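Local coordinates for protein oxidoreductase (Azotobacter vinelandii, PDB 7D5M) that binds NAD+ and is a homologue of inositol dehydrogenase, probably an NAD-dependent oxidoreductase acting on a sugar or polyol, at residues Leu41-Phe46 with Asp83-Val88; Ile150-Ala155 with Asn290-Glu295; His209-Ser214 with Thr246-Glu251. One frame throughout, in Å; residues are numbered along the deposited sequence.

Contact 1 (Leu41-Phe46 with Asp83-Val88). With NAD (nicotinamide-adenine-dinucleotide), chain B.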
loop_
_atom_site.group_PDB
_atom_site.type_symbol
_atom_site.label_atom_id
_atom_site.label_comp_id
_atom_site.label_asym_id
_atom_site.label_seq_id
_atom_site.Cartn_x
_atom_site.Cartn_y
_atom_site.Cartn_z
ATOM N N LEU A 41 -24.022 -31.983 -9.982
ATOM C CA LEU A 41 -23.016 -32.835 -10.656
ATOM C C LEU A 41 -23.474 -34.293 -10.578
ATOM O O LEU A 41 -23.351 -34.919 -9.493
ATOM C CB LEU A 41 -21.647 -32.656 -10.001
ATOM C CG LEU A 41 -20.521 -33.469 -10.638
ATOM C CD1 LEU A 41 -20.286 -33.022 -12.070
ATOM C CD2 LEU A 41 -19.250 -33.360 -9.816
ATOM N N VAL A 42 -23.982 -34.811 -11.691
ATOM C CA VAL A 42 -24.609 -36.166 -11.736
ATOM C C VAL A 42 -23.787 -37.106 -12.620
ATOM O O VAL A 42 -24.086 -38.309 -12.604
ATOM C CB VAL A 42 -26.076 -36.083 -12.193
ATOM C CG1 VAL A 42 -26.885 -35.248 -11.218
ATOM C CG2 VAL A 42 -26.213 -35.549 -13.611
ATOM N N ALA A 43 -22.782 -36.608 -13.342
ATOM C CA ALA A 43 -22.008 -37.427 -14.303
ATOM C C ALA A 43 -20.708 -36.716 -14.677
ATOM O O ALA A 43 -20.570 -35.527 -14.391
ATOM C CB ALA A 43 -22.837 -37.699 -15.533
ATOM N N GLY A 44 -19.776 -37.438 -15.291
ATOM C CA GLY A 44 -18.549 -36.799 -15.782
ATOM C C GLY A 44 -17.670 -37.744 -16.566
ATOM O O GLY A 44 -17.805 -38.978 -16.417
ATOM N N ALA A 45 -16.803 -37.167 -17.393
ATOM C CA ALA A 45 -15.599 -37.831 -17.942
ATOM C C ALA A 45 -14.404 -37.032 -17.426
ATOM O O ALA A 45 -13.943 -36.116 -18.116
ATOM C CB ALA A 45 -15.648 -37.896 -19.443
ATOM N N PHE A 46 -13.962 -37.345 -16.210
ATOM C CA PHE A 46 -13.154 -36.430 -15.366
ATOM C C PHE A 46 -11.667 -36.450 -15.736
ATOM O O PHE A 46 -10.984 -35.477 -15.404
ATOM C CB PHE A 46 -13.327 -36.780 -13.891
ATOM C CG PHE A 46 -14.692 -36.450 -13.349
ATOM C CD1 PHE A 46 -15.075 -35.126 -13.176
ATOM C CD2 PHE A 46 -15.609 -37.449 -13.064
ATOM C CE1 PHE A 46 -16.339 -34.816 -12.694
ATOM C CE2 PHE A 46 -16.875 -37.139 -12.587
ATOM C CZ PHE A 46 -17.235 -35.823 -12.397
ATOM N N ASP A 83 -33.241 -38.507 -16.695
ATOM C CA ASP A 83 -32.481 -37.652 -15.743
ATOM C C ASP A 83 -31.071 -37.367 -16.293
ATOM O O ASP A 83 -30.182 -37.019 -15.497
ATOM C CB ASP A 83 -32.432 -38.320 -14.367
ATOM C CG ASP A 83 -31.637 -39.618 -14.314
ATOM O OD1 ASP A 83 -31.492 -40.278 -15.369
ATOM O OD2 ASP A 83 -31.175 -39.964 -13.219
ATOM N N GLY A 84 -30.875 -37.490 -17.604
ATOM C CA GLY A 84 -29.585 -37.213 -18.267
ATOM C C GLY A 84 -29.169 -35.761 -18.118
ATOM O O GLY A 84 -30.035 -34.899 -17.897
ATOM N N ILE A 85 -27.874 -35.482 -18.263
ATOM C CA ILE A 85 -27.334 -34.100 -18.152
ATOM C C ILE A 85 -28.021 -33.183 -19.162
ATOM O O ILE A 85 -28.447 -33.641 -20.239
ATOM C CB ILE A 85 -25.803 -34.082 -18.310
ATOM C CG1 ILE A 85 -25.353 -34.661 -19.657
ATOM C CG2 ILE A 85 -25.165 -34.782 -17.122
ATOM C CD1 ILE A 85 -23.879 -34.438 -19.976
ATOM N N GLN A 86 -28.092 -31.906 -18.813
ATOM C CA GLN A 86 -28.615 -30.822 -19.669
ATOM C C GLN A 86 -27.471 -29.901 -20.073
ATOM O O GLN A 86 -27.655 -29.131 -21.031
ATOM C CB GLN A 86 -29.666 -30.041 -18.893
ATOM C CG GLN A 86 -30.861 -30.900 -18.515
ATOM C CD GLN A 86 -31.708 -30.203 -17.486
ATOM O OE1 GLN A 86 -31.277 -29.977 -16.358
ATOM N NE2 GLN A 86 -32.918 -29.846 -17.887
ATOM N N ALA A 87 -26.362 -29.944 -19.321
ATOM C CA ALA A 87 -25.218 -29.040 -19.529
ATOM C C ALA A 87 -23.916 -29.723 -19.114
ATOM O O ALA A 87 -23.930 -30.679 -18.307
ATOM C CB ALA A 87 -25.455 -27.749 -18.788
ATOM N N VAL A 88 -22.816 -29.253 -19.694
ATOM C CA VAL A 88 -21.469 -29.829 -19.459
ATOM C C VAL A 88 -20.460 -28.682 -19.390
ATOM O O VAL A 88 -20.532 -27.768 -20.230
ATOM C CB VAL A 88 -21.116 -30.885 -20.526
ATOM C CG1 VAL A 88 -21.137 -30.319 -21.935
ATOM C CG2 VAL A 88 -19.791 -31.561 -20.222
HETATM P PA NAD B . -4.627 -29.479 -16.042
HETATM O O1A NAD B . -3.624 -30.145 -16.932
HETATM O O2A NAD B . -4.252 -29.054 -14.657
HETATM O O5B NAD B . -5.935 -30.409 -15.965
HETATM C C5B NAD B . -6.414 -31.185 -17.107
HETATM C C4B NAD B . -7.453 -32.156 -16.601
HETATM O O4B NAD B . -8.226 -32.687 -17.709
HETATM C C3B NAD B . -6.897 -33.387 -15.875
HETATM O O3B NAD B . -7.799 -33.786 -14.853
HETATM C C2B NAD B . -6.818 -34.413 -17.010
HETATM O O2B NAD B . -6.790 -35.757 -16.588
HETATM C C1B NAD B . -8.127 -34.097 -17.718
HETATM N N9A NAD B . -8.199 -34.529 -19.106
HETATM C C8A NAD B . -7.244 -34.335 -20.070
HETATM N N7A NAD B . -7.609 -34.766 -21.251
HETATM C C5A NAD B . -8.891 -35.256 -21.061
HETATM C C6A NAD B . -9.819 -35.836 -21.949
HETATM N N6A NAD B . -9.594 -35.998 -23.255
HETATM N N1A NAD B . -11.019 -36.207 -21.438
HETATM C C2A NAD B . -11.236 -36.032 -20.126
HETATM N N3A NAD B . -10.445 -35.485 -19.200
HETATM C C4A NAD B . -9.270 -35.114 -19.739
HETATM O O3 NAD B . -5.207 -28.163 -16.782
HETATM P PN NAD B . -5.852 -26.822 -16.135
HETATM O O1N NAD B . -4.755 -25.874 -15.739
HETATM O O2N NAD B . -6.861 -27.226 -15.101
HETATM O O5D NAD B . -6.593 -26.175 -17.400
HETATM C C5D NAD B . -7.646 -26.853 -18.088
HETATM C C4D NAD B . -8.329 -25.817 -18.937
HETATM O O4D NAD B . -8.778 -24.737 -18.080
HETATM C C3D NAD B . -7.422 -25.163 -19.986
HETATM O O3D NAD B . -8.174 -24.875 -21.150
HETATM C C2D NAD B . -6.948 -23.884 -19.285
HETATM O O2D NAD B . -6.588 -22.850 -20.189
HETATM C C1D NAD B . -8.213 -23.506 -18.511
HETATM N N1N NAD B . -7.976 -22.652 -17.308
HETATM C C2N NAD B . -8.708 -21.494 -17.155
HETATM C C3N NAD B . -8.478 -20.644 -16.071
HETATM C C7N NAD B . -9.428 -19.480 -15.889
HETATM O O7N NAD B . -10.490 -19.472 -16.522
HETATM N N7N NAD B . -9.083 -18.531 -15.024
HETATM C C4N NAD B . -7.409 -20.919 -15.211
HETATM C C5N NAD B . -6.668 -22.086 -15.390
HETATM C C6N NAD B . -7.068 -22.996 -16.345
#
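Ile-85 presents its CG2 methyl to two consecutive side chains, Val-42 and Ala-43. The site is in the NAD-binding Rossmann fold. Residues 41-45 belong to the edge strand 39-45, and Ile-85 lies just before strand 87-91. Strand 12-16 runs between these two strands in the parallel sheet, so the contact spans over it. The nearest CA atoms, Val-42 and Ile-85, are 7.3 Å apart, and the meeting is purely apolar.

CG2 of Val-42 is 3.7 Å from CG2 of Ile-85. CB of Ala-43 is 4.1 Å from CG2 of Ile-85. The single methyl of Ile-85 therefore serves both neighbours. In a regular strand, consecutive side chains would point to different faces. Here Val-42 has a psi of -8°, which breaks the extended course, and both CB atoms point toward Ile-85. The Ile-85 CG1 arm is wedged between the backbone N and the carbonyl carbon (chi1 59°). This leaves CG2 anti to the carbonyl carbon and turned to the edge strand. CG1 of Val-42 is anti to the carbonyl carbon (chi1 -61°), which leaves CG2 between N and the carbonyl carbon to reach Ile-85.

Helix 71-78 closes this patch: Leu-74 touches both Ala-43 and Ile-85. Glu-78 OE1 accepts a hydrogen bond from the backbone N of Ile-85, and Arg-13 NE binds Gly-84 O.

Further along the chain, Phe-46 folds its ring back over Gly-44. CA of Gly-44 sits 3.6 Å above the ring plane, toward the rim. The chain then reaches the adenosine half of NAD. Phe-46 O lies 3.6 Å from O3B of the ribose, and Ala-45 O lies 3.4 Å from C2A of the adenine.

Contact 2 (Ile150-Ala155 with Asn290-Glu295)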
loop_
_atom_site.group_PDB
_atom_site.type_symbol
_atom_site.label_atom_id
_atom_site.label_comp_id
_atom_site.label_asym_id
_atom_site.label_seq_id
_atom_site.Cartn_x
_atom_site.Cartn_y
_atom_site.Cartn_z
ATOM N N ILE A 150 -16.121 -4.774 -11.361
ATOM C CA ILE A 150 -16.010 -4.687 -12.845
ATOM C C ILE A 150 -17.283 -4.008 -13.376
ATOM O O ILE A 150 -17.156 -3.087 -14.202
ATOM C CB ILE A 150 -15.741 -6.056 -13.496
ATOM C CG1 ILE A 150 -14.512 -6.753 -12.905
ATOM C CG2 ILE A 150 -15.617 -5.910 -15.001
ATOM C CD1 ILE A 150 -13.246 -5.913 -12.929
ATOM N N GLU A 151 -18.456 -4.410 -12.870
ATOM C CA GLU A 151 -19.758 -3.789 -13.218
ATOM C C GLU A 151 -19.763 -2.326 -12.753
ATOM O O GLU A 151 -20.283 -1.474 -13.494
ATOM C CB GLU A 151 -20.914 -4.587 -12.621
ATOM C CG GLU A 151 -22.223 -3.832 -12.592
ATOM C CD GLU A 151 -22.792 -3.431 -13.940
ATOM O OE1 GLU A 151 -22.374 -4.002 -14.968
ATOM O OE2 GLU A 151 -23.684 -2.567 -13.951
ATOM N N GLN A 152 -19.206 -2.029 -11.575
ATOM C CA GLN A 152 -19.095 -0.628 -11.093
ATOM C C GLN A 152 -18.315 0.190 -12.132
ATOM O O GLN A 152 -18.746 1.315 -12.467
ATOM C CB GLN A 152 -18.407 -0.548 -9.726
ATOM C CG GLN A 152 -18.108 0.881 -9.279
ATOM C CD GLN A 152 -19.351 1.679 -8.967
ATOM O OE1 GLN A 152 -20.420 1.122 -8.715
ATOM N NE2 GLN A 152 -19.217 3.000 -8.945
ATOM N N ALA A 153 -17.166 -0.314 -12.579
ATOM C CA ALA A 153 -16.304 0.378 -13.565
ATOM C C ALA A 153 -17.090 0.586 -14.867
ATOM O O ALA A 153 -17.070 1.703 -15.408
ATOM C CB ALA A 153 -15.033 -0.408 -13.784
ATOM N N ARG A 154 -17.773 -0.449 -15.357
ATOM C CA ARG A 154 -18.588 -0.341 -16.593
ATOM C C ARG A 154 -19.567 0.823 -16.445
ATOM O O ARG A 154 -19.670 1.645 -17.371
ATOM C CB ARG A 154 -19.380 -1.622 -16.862
ATOM C CG ARG A 154 -20.198 -1.563 -18.146
ATOM C CD ARG A 154 -21.326 -2.565 -18.159
ATOM N NE ARG A 154 -22.323 -2.198 -17.156
ATOM C CZ ARG A 154 -23.162 -1.163 -17.234
ATOM N NH1 ARG A 154 -23.163 -0.349 -18.282
ATOM N NH2 ARG A 154 -24.010 -0.947 -16.247
ATOM N N ALA A 155 -20.296 0.854 -15.332
ATOM C CA ALA A 155 -21.389 1.819 -15.083
ATOM C C ALA A 155 -20.805 3.229 -14.983
ATOM O O ALA A 155 -21.428 4.175 -15.506
ATOM C CB ALA A 155 -22.151 1.436 -13.844
ATOM N N ASN A 290 -11.666 -6.441 -4.217
ATOM C CA ASN A 290 -12.762 -5.762 -3.481
ATOM C C ASN A 290 -12.567 -4.246 -3.448
ATOM O O ASN A 290 -13.402 -3.588 -2.830
ATOM C CB ASN A 290 -12.891 -6.329 -2.070
ATOM C CG ASN A 290 -13.091 -7.825 -2.111
ATOM O OD1 ASN A 290 -13.989 -8.315 -2.799
ATOM N ND2 ASN A 290 -12.246 -8.553 -1.394
ATOM N N GLN A 291 -11.515 -3.720 -4.086
ATOM C CA GLN A 291 -11.252 -2.263 -4.170
ATOM C C GLN A 291 -11.133 -1.855 -5.635
ATOM O O GLN A 291 -10.706 -2.678 -6.469
ATOM C CB GLN A 291 -10.000 -1.873 -3.387
ATOM C CG GLN A 291 -10.192 -1.984 -1.878
ATOM C CD GLN A 291 -10.009 -3.394 -1.375
ATOM O OE1 GLN A 291 -9.090 -4.095 -1.795
ATOM N NE2 GLN A 291 -10.867 -3.817 -0.456
ATOM N N LEU A 292 -11.524 -0.625 -5.925
ATOM C CA LEU A 292 -11.376 -0.022 -7.269
ATOM C C LEU A 292 -10.879 1.411 -7.086
ATOM O O LEU A 292 -11.579 2.210 -6.422
ATOM C CB LEU A 292 -12.719 -0.081 -7.992
ATOM C CG LEU A 292 -12.745 0.562 -9.380
ATOM C CD1 LEU A 292 -11.983 -0.287 -10.379
ATOM C CD2 LEU A 292 -14.179 0.762 -9.832
ATOM N N ALA A 293 -9.679 1.703 -7.585
ATOM C CA ALA A 293 -9.093 3.062 -7.543
ATOM C C ALA A 293 -9.908 3.959 -8.470
ATOM O O ALA A 293 -10.190 3.533 -9.594
ATOM C CB ALA A 293 -7.643 3.055 -7.959
ATOM N N PHE A 294 -10.274 5.149 -8.010
ATOM C CA PHE A 294 -11.010 6.154 -8.819
ATOM C C PHE A 294 -10.330 7.496 -8.607
ATOM O O PHE A 294 -10.356 8.026 -7.493
ATOM C CB PHE A 294 -12.500 6.188 -8.478
ATOM C CG PHE A 294 -13.278 7.249 -9.218
ATOM C CD1 PHE A 294 -13.123 7.430 -10.582
ATOM C CD2 PHE A 294 -14.195 8.044 -8.549
ATOM C CE1 PHE A 294 -13.850 8.403 -11.255
ATOM C CE2 PHE A 294 -14.930 9.001 -9.229
ATOM C CZ PHE A 294 -14.749 9.184 -10.575
ATOM N N GLU A 295 -9.701 8.002 -9.657
ATOM C CA GLU A 295 -8.702 9.088 -9.534
ATOM C C GLU A 295 -9.088 10.223 -10.480
ATOM O O GLU A 295 -8.680 10.203 -11.655
ATOM C CB GLU A 295 -7.312 8.515 -9.783
ATOM C CG GLU A 295 -7.043 7.282 -8.936
ATOM C CD GLU A 295 -5.627 6.740 -9.007
ATOM O OE1 GLU A 295 -4.945 6.950 -10.040
ATOM O OE2 GLU A 295 -5.194 6.124 -8.001
#
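Leu-292 pushes one methyl, CD2, against the helix at Gln-152 and Ala-153. CD2 is 4.0 Å from CG of Gln-152, the aliphatic part of that side chain. It is 4.2 Å from CB of Ala-153, and it also reaches the Ala-153 backbone N. The side chain of Leu-292 gets there by extension. Its CG is anti to the backbone N (chi1 177°), and CD2 continues the chain anti to CA. The nearest CA atoms, of Leu-292 and Ala-153, are 8.0 Å apart. The small Ala-153 side chain lets the leucine come in close to the helix backbone.

Gln-152 meets the leucine with carbon only. Its chain bends at CB-CG (chi2 68°), and the amide goes on to polar partners. OE1 accepts a hydrogen bond from the backbone N of His-312, so this buried oxygen is satisfied.

The next shell sets both partners in place. Trp-284 touches Leu-292, and Leu-304 touches Gln-152. Ala-153 also rests on Leu-282 and on Met-217 of helix 202-217. Backbone bonds to Leu-304 hold Leu-292 in its strand.

The same turn of the helix carries a charged pair that does not touch residues 290-295. Arg-154 grips Glu-151 side-on, with NE and NH2 each taking one carboxylate oxygen. NE lies 2.8 Å from OE1 in a nearly straight bond (172°), and NH2 lies 2.8 Å from OE2. Both oxygens lie close to the guanidinium plane.

On the strand, Gln-291 packs on His-288 of a second subunit. The whole is a helix laid on the mixed beta-sheet of the C-terminal alpha/beta domain found in the GFO/IDH/MocA oxidoreductases.

Contact 3 (His209-Ser214 with Thr246-Glu251). With NAD (nicotinamide-adenine-dinucleotide), chain B.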
loop_
_atom_site.group_PDB
_atom_site.type_symbol
_atom_site.label_atom_id
_atom_site.label_comp_id
_atom_site.label_asym_id
_atom_site.label_seq_id
_atom_site.Cartn_x
_atom_site.Cartn_y
_atom_site.Cartn_z
ATOM N N HIS A 209 -7.504 -12.406 -20.362
ATOM C CA HIS A 209 -8.300 -12.110 -19.142
ATOM C C HIS A 209 -8.558 -10.609 -19.011
ATOM O O HIS A 209 -9.716 -10.192 -18.966
ATOM C CB HIS A 209 -7.662 -12.729 -17.903
ATOM C CG HIS A 209 -8.035 -14.153 -17.686
ATOM N ND1 HIS A 209 -9.347 -14.566 -17.555
ATOM C CD2 HIS A 209 -7.267 -15.258 -17.559
ATOM C CE1 HIS A 209 -9.370 -15.867 -17.332
ATOM N NE2 HIS A 209 -8.103 -16.326 -17.345
ATOM N N PRO A 210 -7.525 -9.740 -18.873
ATOM C CA PRO A 210 -7.776 -8.304 -18.750
ATOM C C PRO A 210 -8.349 -7.711 -20.049
ATOM O O PRO A 210 -9.062 -6.733 -19.978
ATOM C CB PRO A 210 -6.410 -7.716 -18.365
ATOM C CG PRO A 210 -5.401 -8.746 -18.850
ATOM C CD PRO A 210 -6.105 -10.082 -18.698
ATOM N N LEU A 211 -8.061 -8.323 -21.203
ATOM C CA LEU A 211 -8.708 -7.921 -22.486
ATOM C C LEU A 211 -10.226 -8.047 -22.328
ATOM O O LEU A 211 -10.952 -7.081 -22.630
ATOM C CB LEU A 211 -8.215 -8.788 -23.647
ATOM C CG LEU A 211 -8.806 -8.396 -25.000
ATOM C CD1 LEU A 211 -8.080 -7.189 -25.563
ATOM C CD2 LEU A 211 -8.765 -9.560 -25.969
ATOM N N TYR A 212 -10.699 -9.179 -21.822
ATOM C CA TYR A 212 -12.153 -9.377 -21.621
ATOM C C TYR A 212 -12.686 -8.347 -20.613
ATOM O O TYR A 212 -13.754 -7.772 -20.853
ATOM C CB TYR A 212 -12.525 -10.800 -21.202
ATOM C CG TYR A 212 -14.018 -10.893 -21.039
ATOM C CD1 TYR A 212 -14.845 -10.759 -22.146
ATOM C CD2 TYR A 212 -14.610 -11.028 -19.792
ATOM C CE1 TYR A 212 -16.224 -10.773 -22.018
ATOM C CE2 TYR A 212 -15.990 -11.043 -19.650
ATOM C CZ TYR A 212 -16.799 -10.924 -20.768
ATOM O OH TYR A 212 -18.161 -10.958 -20.662
ATOM N N LEU A 213 -11.961 -8.075 -19.525
ATOM C CA LEU A 213 -12.394 -7.017 -18.578
ATOM C C LEU A 213 -12.582 -5.700 -19.341
ATOM O O LEU A 213 -13.572 -5.025 -19.079
ATOM C CB LEU A 213 -11.391 -6.869 -17.434
ATOM C CG LEU A 213 -11.221 -8.106 -16.557
ATOM C CD1 LEU A 213 -10.239 -7.821 -15.437
ATOM C CD2 LEU A 213 -12.555 -8.583 -15.987
ATOM N N SER A 214 -11.688 -5.341 -20.266
ATOM C CA SER A 214 -11.827 -4.070 -21.027
ATOM C C SER A 214 -13.088 -4.117 -21.896
ATOM O O SER A 214 -13.724 -3.064 -22.063
ATOM C CB SER A 214 -10.610 -3.745 -21.845
ATOM O OG SER A 214 -10.568 -4.545 -23.015
ATOM N N THR A 246 1.286 -6.024 -26.540
ATOM C CA THR A 246 0.281 -5.726 -27.579
ATOM C C THR A 246 -0.118 -4.261 -27.472
ATOM O O THR A 246 -0.656 -3.855 -26.430
ATOM C CB THR A 246 -0.938 -6.641 -27.493
ATOM O OG1 THR A 246 -0.449 -7.979 -27.484
ATOM C CG2 THR A 246 -1.886 -6.400 -28.651
ATOM N N LEU A 247 0.145 -3.498 -28.523
ATOM C CA LEU A 247 -0.293 -2.095 -28.620
ATOM C C LEU A 247 -1.440 -2.021 -29.631
ATOM O O LEU A 247 -1.339 -2.628 -30.736
ATOM C CB LEU A 247 0.897 -1.222 -29.018
ATOM C CG LEU A 247 0.629 0.279 -28.998
ATOM C CD1 LEU A 247 0.316 0.770 -27.592
ATOM C CD2 LEU A 247 1.824 1.033 -29.558
ATOM N N MET A 248 -2.514 -1.344 -29.250
ATOM C CA MET A 248 -3.752 -1.285 -30.060
ATOM C C MET A 248 -4.197 0.163 -30.240
ATOM O O MET A 248 -4.073 0.969 -29.295
ATOM C CB MET A 248 -4.857 -2.080 -29.363
ATOM C CG MET A 248 -4.390 -3.442 -28.922
ATOM S SD MET A 248 -5.750 -4.477 -28.385
ATOM C CE MET A 248 -6.219 -3.688 -26.853
ATOM N N GLU A 249 -4.703 0.469 -31.429
ATOM C CA GLU A 249 -5.469 1.704 -31.699
ATOM C C GLU A 249 -6.939 1.316 -31.779
ATOM O O GLU A 249 -7.263 0.437 -32.591
ATOM C CB GLU A 249 -5.058 2.354 -33.018
ATOM C CG GLU A 249 -3.562 2.487 -33.205
ATOM C CD GLU A 249 -3.176 3.115 -34.538
ATOM O OE1 GLU A 249 -4.076 3.265 -35.392
ATOM O OE2 GLU A 249 -1.977 3.451 -34.721
ATOM N N TYR A 250 -7.774 1.924 -30.949
ATOM C CA TYR A 250 -9.245 1.790 -31.027
ATOM C C TYR A 250 -9.781 2.774 -32.069
ATOM O O TYR A 250 -9.145 3.823 -32.301
ATOM C CB TYR A 250 -9.888 2.065 -29.673
ATOM C CG TYR A 250 -9.508 1.094 -28.587
ATOM C CD1 TYR A 250 -10.116 -0.145 -28.495
ATOM C CD2 TYR A 250 -8.552 1.414 -27.638
ATOM C CE1 TYR A 250 -9.783 -1.044 -27.501
ATOM C CE2 TYR A 250 -8.212 0.524 -26.631
ATOM C CZ TYR A 250 -8.832 -0.707 -26.559
ATOM O OH TYR A 250 -8.525 -1.611 -25.578
ATOM N N GLU A 251 -10.935 2.451 -32.664
ATOM C CA GLU A 251 -11.721 3.430 -33.460
ATOM C C GLU A 251 -11.990 4.627 -32.547
ATOM O O GLU A 251 -12.426 4.401 -31.403
ATOM C CB GLU A 251 -13.035 2.829 -33.971
ATOM C CG GLU A 251 -12.863 1.723 -34.998
ATOM C CD GLU A 251 -12.344 2.145 -36.364
ATOM O OE1 GLU A 251 -12.286 3.366 -36.638
ATOM O OE2 GLU A 251 -11.986 1.242 -37.151
HETATM P PA NAD B . -4.627 -29.479 -16.042
HETATM O O1A NAD B . -3.624 -30.145 -16.932
HETATM O O2A NAD B . -4.252 -29.054 -14.657
HETATM O O5B NAD B . -5.935 -30.409 -15.965
HETATM C C5B NAD B . -6.414 -31.185 -17.107
HETATM C C4B NAD B . -7.453 -32.156 -16.601
HETATM O O4B NAD B . -8.226 -32.687 -17.709
HETATM C C3B NAD B . -6.897 -33.387 -15.875
HETATM O O3B NAD B . -7.799 -33.786 -14.853
HETATM C C2B NAD B . -6.818 -34.413 -17.010
HETATM O O2B NAD B . -6.790 -35.757 -16.588
HETATM C C1B NAD B . -8.127 -34.097 -17.718
HETATM N N9A NAD B . -8.199 -34.529 -19.106
HETATM C C8A NAD B . -7.244 -34.335 -20.070
HETATM N N7A NAD B . -7.609 -34.766 -21.251
HETATM C C5A NAD B . -8.891 -35.256 -21.061
HETATM C C6A NAD B . -9.819 -35.836 -21.949
HETATM N N6A NAD B . -9.594 -35.998 -23.255
HETATM N N1A NAD B . -11.019 -36.207 -21.438
HETATM C C2A NAD B . -11.236 -36.032 -20.126
HETATM N N3A NAD B . -10.445 -35.485 -19.200
HETATM C C4A NAD B . -9.270 -35.114 -19.739
HETATM O O3 NAD B . -5.207 -28.163 -16.782
HETATM P PN NAD B . -5.852 -26.822 -16.135
HETATM O O1N NAD B . -4.755 -25.874 -15.739
HETATM O O2N NAD B . -6.861 -27.226 -15.101
HETATM O O5D NAD B . -6.593 -26.175 -17.400
HETATM C C5D NAD B . -7.646 -26.853 -18.088
HETATM C C4D NAD B . -8.329 -25.817 -18.937
HETATM O O4D NAD B . -8.778 -24.737 -18.080
HETATM C C3D NAD B . -7.422 -25.163 -19.986
HETATM O O3D NAD B . -8.174 -24.875 -21.150
HETATM C C2D NAD B . -6.948 -23.884 -19.285
HETATM O O2D NAD B . -6.588 -22.850 -20.189
HETATM C C1D NAD B . -8.213 -23.506 -18.511
HETATM N N1N NAD B . -7.976 -22.652 -17.308
HETATM C C2N NAD B . -8.708 -21.494 -17.155
HETATM C C3N NAD B . -8.478 -20.644 -16.071
HETATM C C7N NAD B . -9.428 -19.480 -15.889
HETATM O O7N NAD B . -10.490 -19.472 -16.522
HETATM N N7N NAD B . -9.083 -18.531 -15.024
HETATM C C4N NAD B . -7.409 -20.919 -15.211
HETATM C C5N NAD B . -6.668 -22.086 -15.390
HETATM C C6N NAD B . -7.068 -22.996 -16.345
HETATM O O HOH W 1 -10.278 -3.703 -25.461
#
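Leu-211 and Met-248 make the apolar touch between the helix and the strand. CD1 of Leu-211 is 4.2 Å from CE of Met-248. The methionine brings its methyl there by a bend at chi3 (-70°). Trp-372 of helix 363-381 touches both side chains and covers this apolar part.

The other part is looser and wet. OG of Ser-214 and OH of Tyr-250 are 4.4 Å apart, and one water joins them. The water donates to OG over 2.6 Å and lies 2.7 Å from the Tyr-250 OH, in the plane of the tyrosine ring at its edge. OG in turn donates to the Leu-211 O of its own helix, 2.6 Å away, on a lone pair in the carbonyl plane.

Helix 202-217 here packs against the mixed sheet of the C-terminal alpha/beta domain. At the far end of the segment it meets the nicotinamide of NAD. His-209 NE2 is 3.3 Å from N7N of the carboxamide. With an alanine here, the carboxamide would probably lose the ring beside it, and Tyr-144 its edge-to-face partner. Carboxamide O7N lies at the edge of the His-209 ring, in its plane.

All three contacts are buried, though contact 1, by the edge strand, includes the partly exposed Val-42. Contact 1 belongs to the parallel sheet of the Rossmann domain. Contacts 2 and 3 each set a helix on the mixed sheet of the C-terminal domain. They touch one another through CG1 of Ile-150 and CD2 of Leu-213, 4.1 Å apart. Their centres are about 17 Å apart. The nearest atoms of contacts 1 and 3 are also about 17 Å apart, and NAD reaches from one to the other: its adenosine half lies by contact 1, its nicotinamide by contact 3. Contacts 1 and 2 meet chiefly through side-chain carbon atoms, whereas contact 3 adds a bridging water.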